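Uncharacterized protein (Candida albicans, PDB 5K04) probably serves as the non-catalytic auxiliary subunit of the NatB complex, which acetylates the N-termini of selected proteins. Local coordinates at residues F609-I623 and L636-L649. Sequence-based numbering, arbitrary orientation.
Sequences FDNLLYKLYFNLLKI and LYNYLQKNLKTDKL
Lys-615 lies across one face of the Tyr-639 ring. Its CE stands 3.4 Å from the ring centroid, a CH-pi contact. A bend at the last torsion of the lysine chain carries NZ over the same face, 4.5 Å from the centroid and 6° off the normal, as a cation-pi pair. The opposite face of the phenol is covered from within its own segment by Asn-643 ND2, which also donates to Tyr-639 O, so the ring is sandwiched. Leu-616 CD2 comes to the ring edge, and Leu-612 CD1 approaches the hydroxyl end; Lys-615, Leu-612, Leu-616 and Asn-619 form the hole that takes Tyr-639 as a knob. The polar link is Asn-619, whose ND2 donates to Leu-636 O at 3.0 Å in a moderately bent bond. ND2 lies in the carbonyl plane at a C=O...N angle of 110°, which places it on a lone pair of the oxygen. The amide also packs against Leu-636 CD2, while CD1 of that leucine rests on the aliphatic part of Lys-622. Helices 608-625 and 630-643 form a helical hairpin, their local axes 9.0 Å apart and crossing at -135°, consistent with the TPR-like, all-helical build of this family. Knobs-into-holes packing runs both ways: Leu-616 enters among Tyr-639, Leu-640, Asn-643 and Leu-649, whereas Leu-640 sits among Asn-619, Leu-616, Leu-620 and Ile-623. These two leucine side chains run antiparallel alongside one another, Leu-616 CD2 to Leu-640 CD2 at 3.9 Å. At one end Ile-623 CD1 reaches Tyr-637 CB at 3.6 Å; at the other, beyond the inverse gamma turn centred on Leu-644, Leu-649 CD2 meets Leu-612 CD2 and the edge of the Phe-609 ring. Helix 661-682 backs Phe-609 and Leu-616, and helix 686-695 covers Ile-623 and Tyr-637.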
# COMPACT_ATOMS: atom_id res chain seq x y z
N PHE A 609 -24.75 4.14 19.12
CA PHE A 609 -25.24 2.83 18.72
C PHE A 609 -24.12 1.80 18.73
O PHE A 609 -24.32 0.67 19.20
CB PHE A 609 -25.89 2.86 17.34
CG PHE A 609 -26.33 1.50 16.89
CD1 PHE A 609 -27.35 0.84 17.57
CD2 PHE A 609 -25.71 0.86 15.83
CE1 PHE A 609 -27.76 -0.42 17.19
CE2 PHE A 609 -26.13 -0.41 15.43
CZ PHE A 609 -27.15 -1.05 16.12
N ASP A 610 -22.95 2.15 18.21
CA ASP A 610 -21.84 1.21 18.20
C ASP A 610 -21.39 0.84 19.61
O ASP A 610 -21.02 -0.31 19.85
CB ASP A 610 -20.66 1.77 17.38
CG ASP A 610 -20.75 1.39 15.90
OD1 ASP A 610 -21.48 0.43 15.56
OD2 ASP A 610 -20.09 2.06 15.07
N ASN A 611 -21.45 1.79 20.56
CA ASN A 611 -21.15 1.44 21.95
C ASN A 611 -22.14 0.41 22.49
O ASN A 611 -21.76 -0.52 23.20
CB ASN A 611 -21.12 2.70 22.83
CG ASN A 611 -19.71 3.34 22.89
OD1 ASN A 611 -18.69 2.64 22.83
ND2 ASN A 611 -19.67 4.65 23.01
N LEU A 612 -23.43 0.54 22.14
CA LEU A 612 -24.42 -0.44 22.56
C LEU A 612 -24.21 -1.78 21.85
O LEU A 612 -24.26 -2.84 22.49
CB LEU A 612 -25.82 0.09 22.28
CG LEU A 612 -27.01 -0.86 22.42
CD1 LEU A 612 -27.24 -1.19 23.88
CD2 LEU A 612 -28.26 -0.22 21.81
N LEU A 613 -23.95 -1.75 20.54
CA LEU A 613 -23.75 -2.96 19.77
C LEU A 613 -22.68 -3.85 20.40
O LEU A 613 -22.87 -5.07 20.55
CB LEU A 613 -23.35 -2.60 18.33
CG LEU A 613 -23.17 -3.78 17.35
CD1 LEU A 613 -24.48 -4.55 17.14
CD2 LEU A 613 -22.57 -3.34 16.00
N TYR A 614 -21.53 -3.26 20.75
CA TYR A 614 -20.41 -4.07 21.20
C TYR A 614 -20.55 -4.47 22.66
O TYR A 614 -20.00 -5.50 23.06
CB TYR A 614 -19.09 -3.34 20.92
CG TYR A 614 -18.86 -3.33 19.43
CD1 TYR A 614 -18.64 -4.53 18.73
CD2 TYR A 614 -18.91 -2.14 18.69
CE1 TYR A 614 -18.48 -4.54 17.35
CE2 TYR A 614 -18.74 -2.15 17.30
CZ TYR A 614 -18.52 -3.35 16.63
OH TYR A 614 -18.35 -3.34 15.26
N LYS A 615 -21.30 -3.69 23.44
CA LYS A 615 -21.72 -4.17 24.75
C LYS A 615 -22.68 -5.36 24.61
O LYS A 615 -22.52 -6.38 25.29
CB LYS A 615 -22.36 -3.02 25.53
CG LYS A 615 -22.79 -3.40 26.95
CD LYS A 615 -23.19 -2.15 27.75
CE LYS A 615 -23.78 -2.50 29.11
NZ LYS A 615 -22.81 -3.11 30.05
N LEU A 616 -23.67 -5.25 23.71
CA LEU A 616 -24.52 -6.39 23.41
C LEU A 616 -23.69 -7.61 23.01
O LEU A 616 -23.87 -8.70 23.56
CB LEU A 616 -25.52 -6.03 22.29
CG LEU A 616 -26.61 -4.98 22.62
CD1 LEU A 616 -27.58 -4.79 21.46
CD2 LEU A 616 -27.36 -5.32 23.91
N TYR A 617 -22.74 -7.42 22.08
CA TYR A 617 -21.87 -8.52 21.69
C TYR A 617 -21.14 -9.11 22.89
O TYR A 617 -21.17 -10.32 23.12
CB TYR A 617 -20.86 -8.06 20.64
CG TYR A 617 -21.27 -8.28 19.19
CD1 TYR A 617 -21.53 -9.56 18.69
CD2 TYR A 617 -21.34 -7.22 18.30
CE1 TYR A 617 -21.87 -9.77 17.35
CE2 TYR A 617 -21.68 -7.41 16.96
CZ TYR A 617 -21.95 -8.68 16.49
OH TYR A 617 -22.31 -8.84 15.17
N PHE A 618 -20.53 -8.25 23.71
CA PHE A 618 -19.75 -8.73 24.84
C PHE A 618 -20.60 -9.58 25.78
O PHE A 618 -20.19 -10.68 26.19
CB PHE A 618 -19.12 -7.55 25.59
CG PHE A 618 -18.36 -7.95 26.83
CD1 PHE A 618 -17.05 -8.41 26.75
CD2 PHE A 618 -18.96 -7.89 28.08
CE1 PHE A 618 -16.34 -8.79 27.89
CE2 PHE A 618 -18.27 -8.26 29.23
CZ PHE A 618 -16.95 -8.71 29.13
N ASN A 619 -21.79 -9.10 26.12
CA ASN A 619 -22.68 -9.86 26.99
C ASN A 619 -23.09 -11.17 26.35
O ASN A 619 -23.24 -12.19 27.04
CB ASN A 619 -23.92 -9.02 27.34
CG ASN A 619 -23.59 -7.86 28.27
OD1 ASN A 619 -22.48 -7.35 28.27
ND2 ASN A 619 -24.55 -7.48 29.10
N LEU A 620 -23.28 -11.16 25.02
CA LEU A 620 -23.73 -12.35 24.31
C LEU A 620 -22.65 -13.43 24.34
O LEU A 620 -22.95 -14.61 24.56
CB LEU A 620 -24.09 -11.98 22.87
CG LEU A 620 -24.46 -13.14 21.94
CD1 LEU A 620 -25.69 -13.89 22.47
CD2 LEU A 620 -24.67 -12.66 20.51
N LEU A 621 -21.40 -13.03 24.13
CA LEU A 621 -20.31 -13.99 24.05
C LEU A 621 -19.94 -14.52 25.43
O LEU A 621 -19.64 -15.71 25.58
CB LEU A 621 -19.10 -13.33 23.38
CG LEU A 621 -19.42 -12.80 21.97
CD1 LEU A 621 -18.33 -11.86 21.48
CD2 LEU A 621 -19.61 -13.95 20.99
N LYS A 622 -19.98 -13.65 26.45
CA LYS A 622 -19.67 -14.07 27.82
C LYS A 622 -20.66 -15.13 28.30
O LYS A 622 -20.27 -16.11 28.95
CB LYS A 622 -19.69 -12.85 28.75
CG LYS A 622 -18.30 -12.43 29.25
CD LYS A 622 -18.38 -11.55 30.49
CE LYS A 622 -17.85 -12.22 31.74
NZ LYS A 622 -16.38 -12.04 31.93
N ILE A 623 -21.93 -14.96 27.96
CA ILE A 623 -22.99 -15.86 28.39
C ILE A 623 -22.93 -17.19 27.66
O ILE A 623 -23.28 -18.24 28.22
CB ILE A 623 -24.33 -15.14 28.17
CG1 ILE A 623 -24.66 -14.23 29.34
CG2 ILE A 623 -25.44 -16.08 27.88
CD1 ILE A 623 -25.67 -13.21 28.93
N LEU A 636 -25.72 -10.06 32.82
CA LEU A 636 -25.40 -9.84 31.41
C LEU A 636 -26.61 -10.12 30.51
O LEU A 636 -26.84 -9.41 29.53
CB LEU A 636 -24.22 -10.72 31.02
CG LEU A 636 -22.96 -10.36 31.81
CD1 LEU A 636 -21.84 -11.36 31.58
CD2 LEU A 636 -22.52 -8.94 31.45
N TYR A 637 -27.41 -11.13 30.85
CA TYR A 637 -28.53 -11.48 29.99
C TYR A 637 -29.68 -10.48 30.12
O TYR A 637 -30.37 -10.21 29.12
CB TYR A 637 -29.01 -12.90 30.28
CG TYR A 637 -30.42 -13.15 29.84
CD1 TYR A 637 -30.74 -13.24 28.49
CD2 TYR A 637 -31.45 -13.29 30.77
CE1 TYR A 637 -32.03 -13.46 28.08
CE2 TYR A 637 -32.76 -13.51 30.36
CZ TYR A 637 -33.03 -13.60 29.01
OH TYR A 637 -34.30 -13.83 28.55
N ASN A 638 -29.89 -9.93 31.32
CA ASN A 638 -30.94 -8.93 31.52
C ASN A 638 -30.69 -7.70 30.65
O ASN A 638 -31.64 -7.13 30.09
CB ASN A 638 -31.02 -8.52 33.00
CG ASN A 638 -31.87 -9.47 33.85
OD1 ASN A 638 -32.62 -10.31 33.35
ND2 ASN A 638 -31.76 -9.32 35.16
N TYR A 639 -29.43 -7.29 30.50
CA TYR A 639 -29.14 -6.13 29.66
C TYR A 639 -29.49 -6.41 28.20
O TYR A 639 -30.02 -5.53 27.51
CB TYR A 639 -27.68 -5.72 29.81
CG TYR A 639 -27.39 -4.37 29.18
CD1 TYR A 639 -27.01 -4.27 27.84
CD2 TYR A 639 -27.48 -3.20 29.92
CE1 TYR A 639 -26.74 -3.03 27.26
CE2 TYR A 639 -27.22 -1.96 29.35
CZ TYR A 639 -26.86 -1.88 28.02
OH TYR A 639 -26.59 -0.65 27.47
N LEU A 640 -29.21 -7.62 27.72
CA LEU A 640 -29.64 -8.01 26.37
C LEU A 640 -31.16 -7.99 26.26
O LEU A 640 -31.72 -7.53 25.26
CB LEU A 640 -29.09 -9.39 26.01
CG LEU A 640 -27.58 -9.53 25.77
CD1 LEU A 640 -27.09 -10.94 26.12
CD2 LEU A 640 -27.22 -9.22 24.33
N GLN A 641 -31.85 -8.47 27.30
CA GLN A 641 -33.30 -8.55 27.26
C GLN A 641 -33.94 -7.17 27.19
O GLN A 641 -34.91 -6.96 26.45
CB GLN A 641 -33.79 -9.33 28.49
CG GLN A 641 -35.30 -9.49 28.60
CD GLN A 641 -35.69 -10.65 29.51
OE1 GLN A 641 -34.90 -11.11 30.34
NE2 GLN A 641 -36.92 -11.12 29.36
N LYS A 642 -33.41 -6.21 27.94
CA LYS A 642 -34.00 -4.88 27.99
C LYS A 642 -33.81 -4.13 26.67
O LYS A 642 -34.65 -3.29 26.31
CB LYS A 642 -33.39 -4.08 29.14
CG LYS A 642 -34.34 -3.76 30.28
CD LYS A 642 -34.68 -4.98 31.16
CE LYS A 642 -35.69 -4.61 32.26
NZ LYS A 642 -36.18 -5.79 33.04
N ASN A 643 -32.74 -4.42 25.93
CA ASN A 643 -32.32 -3.60 24.80
C ASN A 643 -32.45 -4.26 23.44
O ASN A 643 -32.30 -3.58 22.42
CB ASN A 643 -30.87 -3.15 25.02
CG ASN A 643 -30.74 -2.10 26.13
OD1 ASN A 643 -31.35 -1.03 26.08
ND2 ASN A 643 -29.94 -2.42 27.16
N LEU A 644 -32.73 -5.57 23.38
CA LEU A 644 -33.06 -6.23 22.11
C LEU A 644 -34.53 -5.96 21.79
O LEU A 644 -35.41 -6.83 21.88
CB LEU A 644 -32.74 -7.71 22.17
CG LEU A 644 -31.27 -8.08 21.98
CD1 LEU A 644 -31.11 -9.57 21.70
CD2 LEU A 644 -30.70 -7.26 20.85
N LYS A 645 -34.79 -4.70 21.47
CA LYS A 645 -36.11 -4.17 21.18
C LYS A 645 -35.93 -3.00 20.23
O LYS A 645 -35.01 -2.19 20.42
CB LYS A 645 -36.81 -3.67 22.45
CG LYS A 645 -37.13 -4.71 23.51
CD LYS A 645 -37.85 -4.05 24.67
CE LYS A 645 -38.25 -5.07 25.74
NZ LYS A 645 -38.70 -4.40 27.01
N THR A 646 -36.80 -2.89 19.22
CA THR A 646 -36.67 -1.79 18.27
C THR A 646 -36.76 -0.44 18.95
O THR A 646 -36.06 0.50 18.55
CB THR A 646 -37.73 -1.89 17.17
OG1 THR A 646 -39.03 -1.74 17.74
CG2 THR A 646 -37.63 -3.23 16.52
N ASP A 647 -37.59 -0.32 19.99
CA ASP A 647 -37.68 0.93 20.73
C ASP A 647 -36.34 1.36 21.30
O ASP A 647 -36.11 2.56 21.49
CB ASP A 647 -38.72 0.80 21.84
CG ASP A 647 -40.14 0.90 21.31
OD1 ASP A 647 -40.34 1.54 20.25
OD2 ASP A 647 -41.06 0.34 21.96
N LYS A 648 -35.44 0.41 21.57
CA LYS A 648 -34.09 0.77 22.00
C LYS A 648 -33.12 0.87 20.82
O LYS A 648 -32.22 1.71 20.84
CB LYS A 648 -33.55 -0.26 23.00
CG LYS A 648 -34.31 -0.31 24.32
CD LYS A 648 -34.18 1.01 25.06
CE LYS A 648 -34.90 0.97 26.40
NZ LYS A 648 -34.59 2.21 27.18
N LEU A 649 -33.30 0.02 19.81
CA LEU A 649 -32.34 -0.07 18.72
C LEU A 649 -32.56 0.98 17.63
O LEU A 649 -31.68 1.16 16.81
CB LEU A 649 -32.38 -1.47 18.11
CG LEU A 649 -31.98 -2.60 19.06
CD1 LEU A 649 -32.32 -3.96 18.47
CD2 LEU A 649 -30.49 -2.52 19.41